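Local coordinates for protein threonine--tRNA ligase catalytic subunit (Aeropyrum pernix, PDB 3A32) that probably attaches threonine to tRNA(Thr) in two steps, first activating the amino acid with ATP, and is probably unable to deacylate mischarged seryl-tRNA(Thr) by itself, at residues A[406-411]-A[430-435]; A[400-405]-A[412-417]; A[368-373]-A[438-443]. All blocks are in the same frame, centred on the assembly; numbering follows the deposited sequence.

Interaction 1. Residues A[406-411]-A[430-435]; sequences KEVREK and IAYGDA. With SO4 (sulfate ion), chain D.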
# COMPACT_ATOMS: atom_id res chain seq x y z
N LYS A 406 -10.95 1.48 -41.61
CA LYS A 406 -9.67 1.91 -42.15
C LYS A 406 -8.50 1.23 -41.42
O LYS A 406 -7.55 0.79 -42.03
CB LYS A 406 -9.56 3.44 -42.01
CG LYS A 406 -8.37 4.04 -42.76
CD LYS A 406 -8.34 5.61 -42.77
CE LYS A 406 -9.73 6.27 -43.06
NZ LYS A 406 -9.72 7.46 -44.06
N GLU A 407 -8.57 1.20 -40.09
CA GLU A 407 -7.54 0.57 -39.25
C GLU A 407 -7.45 -0.92 -39.52
O GLU A 407 -6.37 -1.48 -39.62
CB GLU A 407 -7.83 0.78 -37.74
CG GLU A 407 -7.60 2.22 -37.25
CD GLU A 407 -8.59 3.20 -37.85
OE1 GLU A 407 -9.79 2.87 -38.01
OE2 GLU A 407 -8.15 4.29 -38.19
N VAL A 408 -8.58 -1.57 -39.58
CA VAL A 408 -8.60 -2.97 -39.96
C VAL A 408 -8.02 -3.21 -41.42
O VAL A 408 -7.19 -4.10 -41.62
CB VAL A 408 -10.03 -3.47 -39.86
CG1 VAL A 408 -10.19 -4.75 -40.60
CG2 VAL A 408 -10.45 -3.60 -38.35
N ARG A 409 -8.44 -2.43 -42.41
CA ARG A 409 -8.03 -2.70 -43.79
C ARG A 409 -6.58 -2.33 -44.05
O ARG A 409 -5.88 -2.99 -44.84
CB ARG A 409 -8.93 -1.94 -44.74
CG ARG A 409 -10.31 -2.50 -44.86
CD ARG A 409 -11.28 -1.40 -45.30
NE ARG A 409 -12.60 -2.01 -45.47
CZ ARG A 409 -13.72 -1.34 -45.75
NH1 ARG A 409 -13.71 -0.02 -45.92
NH2 ARG A 409 -14.86 -2.01 -45.88
N GLU A 410 -6.11 -1.27 -43.38
CA GLU A 410 -4.73 -0.79 -43.60
C GLU A 410 -3.76 -1.39 -42.64
O GLU A 410 -2.54 -1.24 -42.82
CB GLU A 410 -4.66 0.72 -43.50
CG GLU A 410 -5.48 1.33 -44.58
CD GLU A 410 -5.55 2.82 -44.51
OE1 GLU A 410 -4.87 3.42 -43.63
OE2 GLU A 410 -6.30 3.37 -45.35
N LYS A 411 -4.28 -2.01 -41.57
CA LYS A 411 -3.41 -2.68 -40.57
C LYS A 411 -2.53 -1.69 -39.85
O LYS A 411 -1.35 -1.95 -39.59
CB LYS A 411 -2.58 -3.83 -41.18
CG LYS A 411 -3.44 -5.00 -41.69
CD LYS A 411 -3.75 -6.10 -40.66
CE LYS A 411 -4.88 -7.03 -41.17
NZ LYS A 411 -4.61 -7.72 -42.54
N ILE A 430 0.32 3.07 -35.46
CA ILE A 430 0.88 1.83 -34.95
C ILE A 430 0.52 0.64 -35.87
O ILE A 430 -0.62 0.17 -35.87
CB ILE A 430 0.42 1.52 -33.46
CG1 ILE A 430 0.83 2.62 -32.47
CG2 ILE A 430 1.03 0.24 -33.01
CD1 ILE A 430 2.27 2.98 -32.46
N ALA A 431 1.50 0.17 -36.65
CA ALA A 431 1.26 -0.94 -37.58
C ALA A 431 1.12 -2.23 -36.77
O ALA A 431 1.69 -2.37 -35.69
CB ALA A 431 2.40 -1.06 -38.64
N TYR A 432 0.34 -3.16 -37.29
CA TYR A 432 0.22 -4.48 -36.65
C TYR A 432 -0.02 -5.52 -37.73
O TYR A 432 -0.46 -5.17 -38.84
CB TYR A 432 -0.93 -4.48 -35.60
CG TYR A 432 -2.31 -4.39 -36.22
CD1 TYR A 432 -3.10 -5.52 -36.43
CD2 TYR A 432 -2.82 -3.16 -36.64
CE1 TYR A 432 -4.38 -5.42 -37.02
CE2 TYR A 432 -4.05 -3.04 -37.21
CZ TYR A 432 -4.83 -4.16 -37.40
OH TYR A 432 -6.04 -3.98 -37.99
N GLY A 433 0.23 -6.79 -37.40
CA GLY A 433 -0.05 -7.93 -38.27
C GLY A 433 -1.32 -8.61 -37.80
O GLY A 433 -2.17 -8.93 -38.60
N ASP A 434 -1.47 -8.82 -36.50
CA ASP A 434 -2.72 -9.32 -35.95
C ASP A 434 -2.91 -8.78 -34.52
O ASP A 434 -2.10 -7.97 -34.05
CB ASP A 434 -2.76 -10.84 -35.97
CG ASP A 434 -1.64 -11.47 -35.12
OD1 ASP A 434 -0.97 -10.81 -34.28
OD2 ASP A 434 -1.46 -12.68 -35.28
N ALA A 435 -3.95 -9.26 -33.83
CA ALA A 435 -4.30 -8.76 -32.48
C ALA A 435 -3.14 -8.79 -31.50
O ALA A 435 -2.87 -7.82 -30.84
CB ALA A 435 -5.52 -9.54 -31.91
S SO4 D . -6.87 9.13 -41.69
O1 SO4 D . -7.99 9.17 -42.63
O2 SO4 D . -5.63 9.16 -42.48
O3 SO4 D . -6.98 10.27 -40.79
O4 SO4 D . -7.01 7.95 -40.84

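Interaction 2. Residues A[400-405]-A[412-417]; sequences NVFIGA and VLDVRV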
# COMPACT_ATOMS: atom_id res chain seq x y z
N ASN A 400 -6.05 6.91 -26.26
CA ASN A 400 -7.21 6.45 -27.08
C ASN A 400 -6.76 5.61 -28.26
O ASN A 400 -5.87 6.03 -28.99
CB ASN A 400 -8.13 7.61 -27.59
CG ASN A 400 -8.75 8.43 -26.46
OD1 ASN A 400 -8.90 7.94 -25.32
ND2 ASN A 400 -9.10 9.70 -26.77
N VAL A 401 -7.34 4.42 -28.42
CA VAL A 401 -7.02 3.53 -29.57
C VAL A 401 -8.28 3.43 -30.41
O VAL A 401 -9.30 2.94 -29.94
CB VAL A 401 -6.50 2.12 -29.12
CG1 VAL A 401 -6.17 1.22 -30.33
CG2 VAL A 401 -5.25 2.27 -28.19
N PHE A 402 -8.24 3.98 -31.61
CA PHE A 402 -9.41 4.01 -32.48
C PHE A 402 -9.35 2.87 -33.45
O PHE A 402 -8.36 2.72 -34.19
CB PHE A 402 -9.53 5.33 -33.25
CG PHE A 402 -9.92 6.51 -32.36
CD1 PHE A 402 -11.24 6.72 -31.99
CD2 PHE A 402 -8.94 7.38 -31.87
CE1 PHE A 402 -11.60 7.78 -31.17
CE2 PHE A 402 -9.29 8.44 -31.04
CZ PHE A 402 -10.62 8.67 -30.69
N ILE A 403 -10.36 2.01 -33.41
CA ILE A 403 -10.41 0.91 -34.34
C ILE A 403 -11.63 0.97 -35.23
O ILE A 403 -12.71 0.64 -34.80
CB ILE A 403 -10.32 -0.45 -33.69
CG1 ILE A 403 -9.08 -0.52 -32.78
CG2 ILE A 403 -10.26 -1.55 -34.86
CD1 ILE A 403 -9.15 -1.52 -31.74
N GLY A 404 -11.43 1.47 -36.45
CA GLY A 404 -12.47 1.47 -37.48
C GLY A 404 -12.09 0.62 -38.70
O GLY A 404 -11.09 -0.11 -38.70
N ALA A 405 -12.93 0.70 -39.72
CA ALA A 405 -12.76 -0.02 -40.99
C ALA A 405 -11.38 0.23 -41.61
O ALA A 405 -10.76 -0.68 -42.11
CB ALA A 405 -13.86 0.45 -41.97
N VAL A 412 -3.11 -0.55 -39.52
CA VAL A 412 -2.42 0.51 -38.80
C VAL A 412 -3.42 1.07 -37.79
O VAL A 412 -4.54 1.48 -38.18
CB VAL A 412 -1.94 1.65 -39.76
CG1 VAL A 412 -1.30 2.83 -38.97
CG2 VAL A 412 -0.94 1.07 -40.77
N LEU A 413 -3.06 1.03 -36.50
CA LEU A 413 -3.97 1.58 -35.48
C LEU A 413 -3.83 3.09 -35.42
O LEU A 413 -2.76 3.59 -35.68
CB LEU A 413 -3.66 0.99 -34.11
CG LEU A 413 -3.83 -0.54 -33.97
CD1 LEU A 413 -3.20 -0.98 -32.67
CD2 LEU A 413 -5.31 -0.99 -34.09
N ASP A 414 -4.89 3.79 -35.08
CA ASP A 414 -4.87 5.23 -34.83
C ASP A 414 -4.85 5.44 -33.31
O ASP A 414 -5.87 5.22 -32.62
CB ASP A 414 -6.09 5.89 -35.48
CG ASP A 414 -6.26 7.34 -35.10
OD1 ASP A 414 -5.53 7.88 -34.27
OD2 ASP A 414 -7.18 7.98 -35.67
N VAL A 415 -3.68 5.82 -32.79
CA VAL A 415 -3.41 5.80 -31.37
C VAL A 415 -3.02 7.20 -30.93
O VAL A 415 -2.07 7.77 -31.45
CB VAL A 415 -2.28 4.79 -31.02
CG1 VAL A 415 -1.90 4.84 -29.55
CG2 VAL A 415 -2.67 3.41 -31.39
N ARG A 416 -3.75 7.72 -29.95
CA ARG A 416 -3.66 9.10 -29.52
C ARG A 416 -3.32 9.19 -28.04
O ARG A 416 -4.15 8.97 -27.15
CB ARG A 416 -4.96 9.86 -29.85
CG ARG A 416 -5.44 9.47 -31.23
CD ARG A 416 -6.28 10.51 -31.83
NE ARG A 416 -6.62 10.19 -33.21
CZ ARG A 416 -7.43 10.93 -33.95
NH1 ARG A 416 -7.99 12.03 -33.44
NH2 ARG A 416 -7.65 10.59 -35.21
N VAL A 417 -2.06 9.49 -27.80
CA VAL A 417 -1.50 9.68 -26.48
C VAL A 417 -1.73 11.15 -26.09
O VAL A 417 -1.74 12.04 -26.93
CB VAL A 417 0.02 9.28 -26.55
CG1 VAL A 417 0.74 9.56 -25.22
CG2 VAL A 417 0.18 7.78 -26.93

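Interaction 3. Residues A[368-373]-A[438-443]; sequences LDKGFR and AVENLA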
# COMPACT_ATOMS: atom_id res chain seq x y z
N LEU A 368 -5.49 -5.95 -20.89
CA LEU A 368 -5.85 -6.38 -19.53
C LEU A 368 -4.92 -7.44 -19.03
O LEU A 368 -4.47 -7.35 -17.93
CB LEU A 368 -7.30 -6.86 -19.45
CG LEU A 368 -8.39 -5.77 -19.50
CD1 LEU A 368 -9.72 -6.32 -20.00
CD2 LEU A 368 -8.55 -5.15 -18.12
N ASP A 369 -4.59 -8.44 -19.85
CA ASP A 369 -3.65 -9.50 -19.44
C ASP A 369 -2.22 -8.98 -19.18
O ASP A 369 -1.49 -9.58 -18.37
CB ASP A 369 -3.60 -10.62 -20.49
CG ASP A 369 -4.88 -11.43 -20.56
OD1 ASP A 369 -5.80 -11.29 -19.69
OD2 ASP A 369 -4.98 -12.24 -21.50
N LYS A 370 -1.81 -7.91 -19.86
CA LYS A 370 -0.52 -7.25 -19.50
C LYS A 370 -0.56 -6.41 -18.21
O LYS A 370 0.46 -5.90 -17.73
CB LYS A 370 0.02 -6.47 -20.69
CG LYS A 370 0.47 -7.41 -21.84
CD LYS A 370 1.48 -6.77 -22.72
CE LYS A 370 1.81 -7.64 -23.90
NZ LYS A 370 2.79 -8.65 -23.49
N GLY A 371 -1.78 -6.27 -17.64
CA GLY A 371 -1.92 -5.59 -16.36
C GLY A 371 -2.36 -4.13 -16.47
O GLY A 371 -2.24 -3.37 -15.50
N PHE A 372 -2.89 -3.73 -17.64
CA PHE A 372 -3.28 -2.34 -17.89
C PHE A 372 -4.71 -2.07 -17.50
O PHE A 372 -5.54 -3.02 -17.40
CB PHE A 372 -3.11 -1.98 -19.38
CG PHE A 372 -1.67 -1.97 -19.85
CD1 PHE A 372 -0.77 -1.02 -19.34
CD2 PHE A 372 -1.23 -2.87 -20.81
CE1 PHE A 372 0.55 -0.97 -19.77
CE2 PHE A 372 0.09 -2.84 -21.25
CZ PHE A 372 0.99 -1.89 -20.69
N ARG A 373 -5.02 -0.79 -17.32
CA ARG A 373 -6.42 -0.37 -17.09
C ARG A 373 -7.09 0.05 -18.42
O ARG A 373 -6.67 1.03 -19.07
CB ARG A 373 -6.49 0.71 -16.02
CG ARG A 373 -6.13 0.16 -14.57
CD ARG A 373 -6.26 1.19 -13.48
NE ARG A 373 -5.39 2.35 -13.67
CZ ARG A 373 -4.11 2.41 -13.30
NH1 ARG A 373 -3.53 1.36 -12.71
NH2 ARG A 373 -3.40 3.53 -13.50
N ALA A 438 -0.51 -6.26 -32.34
CA ALA A 438 -1.05 -4.98 -31.90
C ALA A 438 -0.90 -4.79 -30.39
O ALA A 438 -0.47 -3.72 -29.95
CB ALA A 438 -2.56 -4.78 -32.36
N VAL A 439 -1.25 -5.80 -29.60
CA VAL A 439 -1.11 -5.71 -28.13
C VAL A 439 0.35 -5.47 -27.75
O VAL A 439 0.65 -4.63 -26.89
CB VAL A 439 -1.72 -6.95 -27.39
CG1 VAL A 439 -1.28 -7.01 -25.87
CG2 VAL A 439 -3.25 -6.99 -27.56
N GLU A 440 1.27 -6.15 -28.43
CA GLU A 440 2.68 -6.01 -28.09
C GLU A 440 3.14 -4.60 -28.34
O GLU A 440 3.78 -4.00 -27.48
CB GLU A 440 3.55 -7.01 -28.87
CG GLU A 440 3.28 -8.46 -28.50
CD GLU A 440 3.62 -8.79 -27.01
OE1 GLU A 440 4.78 -8.55 -26.59
OE2 GLU A 440 2.73 -9.32 -26.29
N ASN A 441 2.75 -4.08 -29.49
CA ASN A 441 3.10 -2.74 -29.93
C ASN A 441 2.48 -1.63 -29.07
O ASN A 441 3.12 -0.60 -28.84
CB ASN A 441 2.67 -2.55 -31.41
CG ASN A 441 3.51 -3.39 -32.37
OD1 ASN A 441 4.52 -3.96 -31.97
ND2 ASN A 441 3.09 -3.47 -33.63
N LEU A 442 1.23 -1.82 -28.63
CA LEU A 442 0.60 -0.89 -27.71
C LEU A 442 1.29 -0.97 -26.36
O LEU A 442 1.54 0.08 -25.71
CB LEU A 442 -0.91 -1.16 -27.57
CG LEU A 442 -1.70 -0.80 -28.83
CD1 LEU A 442 -3.04 -1.36 -28.82
CD2 LEU A 442 -1.80 0.71 -29.03
N ALA A 443 1.64 -2.19 -25.93
CA ALA A 443 2.39 -2.34 -24.67
C ALA A 443 3.75 -1.66 -24.74
O ALA A 443 4.19 -1.06 -23.74
CB ALA A 443 2.51 -3.80 -24.23

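Interaction 1. Residues A[406-411]-A[430-435]
Tyr432 and Lys411 join the end of helix 405-410 to the end of strand 424-431 in the anticodon-binding domain. The polar part begins with the backbone. Tyr432 N donates to Lys411 O at 3.1 Å, with an N-H...O angle of 161°. The same oxygen takes a CA-H...O contact from Ala431 CA. Further along, Tyr432 OH lies 3.0 Å from Glu407 O, in the last turn of the helix.

The apolar part belongs to the Tyr432 ring. Its CG sits between the backbone N and the carbonyl carbon (chi1 69°), which carries the ring back across Lys411. Lys411 CB lies over one face, nearer its margin than its centre, and Lys411 CD is 3.8 Å from Tyr432 CE1. The two side chains cross at about a right angle. Leu359 of helix 353-369 and Ala438 of helix 435-457 also pack on the tyrosine.

A sulfate, probably from the crystallisation liquor, is bound separately by Lys406, with NZ to sulfate O1 at 2.8 Å; Arg427 NH1 also binds this ion. Thus the polar contacts rest on two main-chain oxygens, Glu407 O in the helix and Lys411 O just after it, while the Tyr432 ring and the Lys411 chain cover each other.

Interaction 2. Residues A[400-405]-A[412-417]
The Phe402 ring meets Arg416 and Asp414 along its rim. Arg416 CG and Asp414 O lie at the ring edge, near its plane. Phe402 CE2 in turn sits over one face of the Arg416 guanidinium, with the two planes 63° apart. Asp414 OD1 is at the guanidinium edge. This is an antiparallel strand pair, 399-403 with 412-419, in the mixed sheet of the anticodon-binding domain.

Asn400 and Arg416 form a hydrogen-bonded pair, joined by two bonds of 2.9 Å, N to O in each direction. Val401 and Val415 make the non-hydrogen-bonded pair that follows. Phe402 with Asp414 is hydrogen-bonded again.

On the sheet face that carries Phe402, Arg416 and Asp414 form a salt bridge, the guanidinium gripping the carboxylate side-on. Arg416 NE reaches Asp414 OD1 at 2.8 Å, almost straight at 177°. Arg416 NH2 reaches Asp414 OD2 at 2.7 Å on its syn lone pair. The Asp414 CG is anti to the backbone N (chi1 171°), which brings the carboxylate beside the guanidinium. A leucine in place of Arg416 would probably leave the buried Asp414 carboxylate without its main countercharge.

The opposite face is apolar. Val401 packs on Val415, and Leu442 of helix 435-457 covers both. Beyond them Ile403 and Leu413 run alongside each other in the same direction, with Ile403 CG1 4.0 Å from Leu413 CD2.

Interaction 3. Residues A[368-373]-A[438-443]
Lys370 and Glu440 form a salt bridge between segments 368-373 and 438-443, which joins two helical parts of the anticodon-binding domain. Lys370 NZ donates to Glu440 OE2 at 2.9 Å. The ammonium meets this oxygen on its syn side, 30° out of the carboxylate plane. Glu440 OE1 is farther from the same nitrogen, at 3.7 Å, so one oxygen carries the bond. The two side chains cross at about a right angle. The glutamate points away from Lys370 at its base, and a bend at chi2 (-63°) turns the carboxylate back.

The lysine chain does the packing on its way to the charge. It runs extended as far as CE and bends only at chi4. Lys370 CE lies 3.7 Å from Val439 CG1. Lys370 CD presses on Ala443 CB at 3.5 Å, which is tight for two carbons.

Phe372 also reaches Ala443. Its CE2 is 4.0 Å from Ala443 CB, and the methyl stands at the ring edge, near its plane. Phe341 of strand 341-347 makes an edge-to-face stack with the same ring. Gly371, between the two contact residues, has positive phi and ends the helix in a Schellman motif. Lys370 before it and Phe372 after it both point toward helix 435-457.

The chemistry implies two roles for Lys370: its methylenes cover Val439 and Ala443, while its ammonium pairs with the exposed Glu440.

In the fold
All three contacts lie in the anticodon-binding domain, away from the zinc site. The centres of interactions 1 and 2 are about 9 Å apart; that of interaction 3 is about 16 Å from the first and about 14 Å from the second. Along the chain, 368-373 comes first, then 400-405, 406-411, 412-417, 430-435 and 438-443. Interactions 1 and 2 therefore interlock, and interaction 3 closes a loop around both. Strands 399-403, 412-419 and 424-431 are successive neighbours in one mixed sheet. Helix 435-457 follows the last of these and packs against Val401, Leu413 and Val415. Interaction 2 pairs two strands, interaction 1 joins the helix between them to strand 424-431, and interaction 3 joins two helical parts.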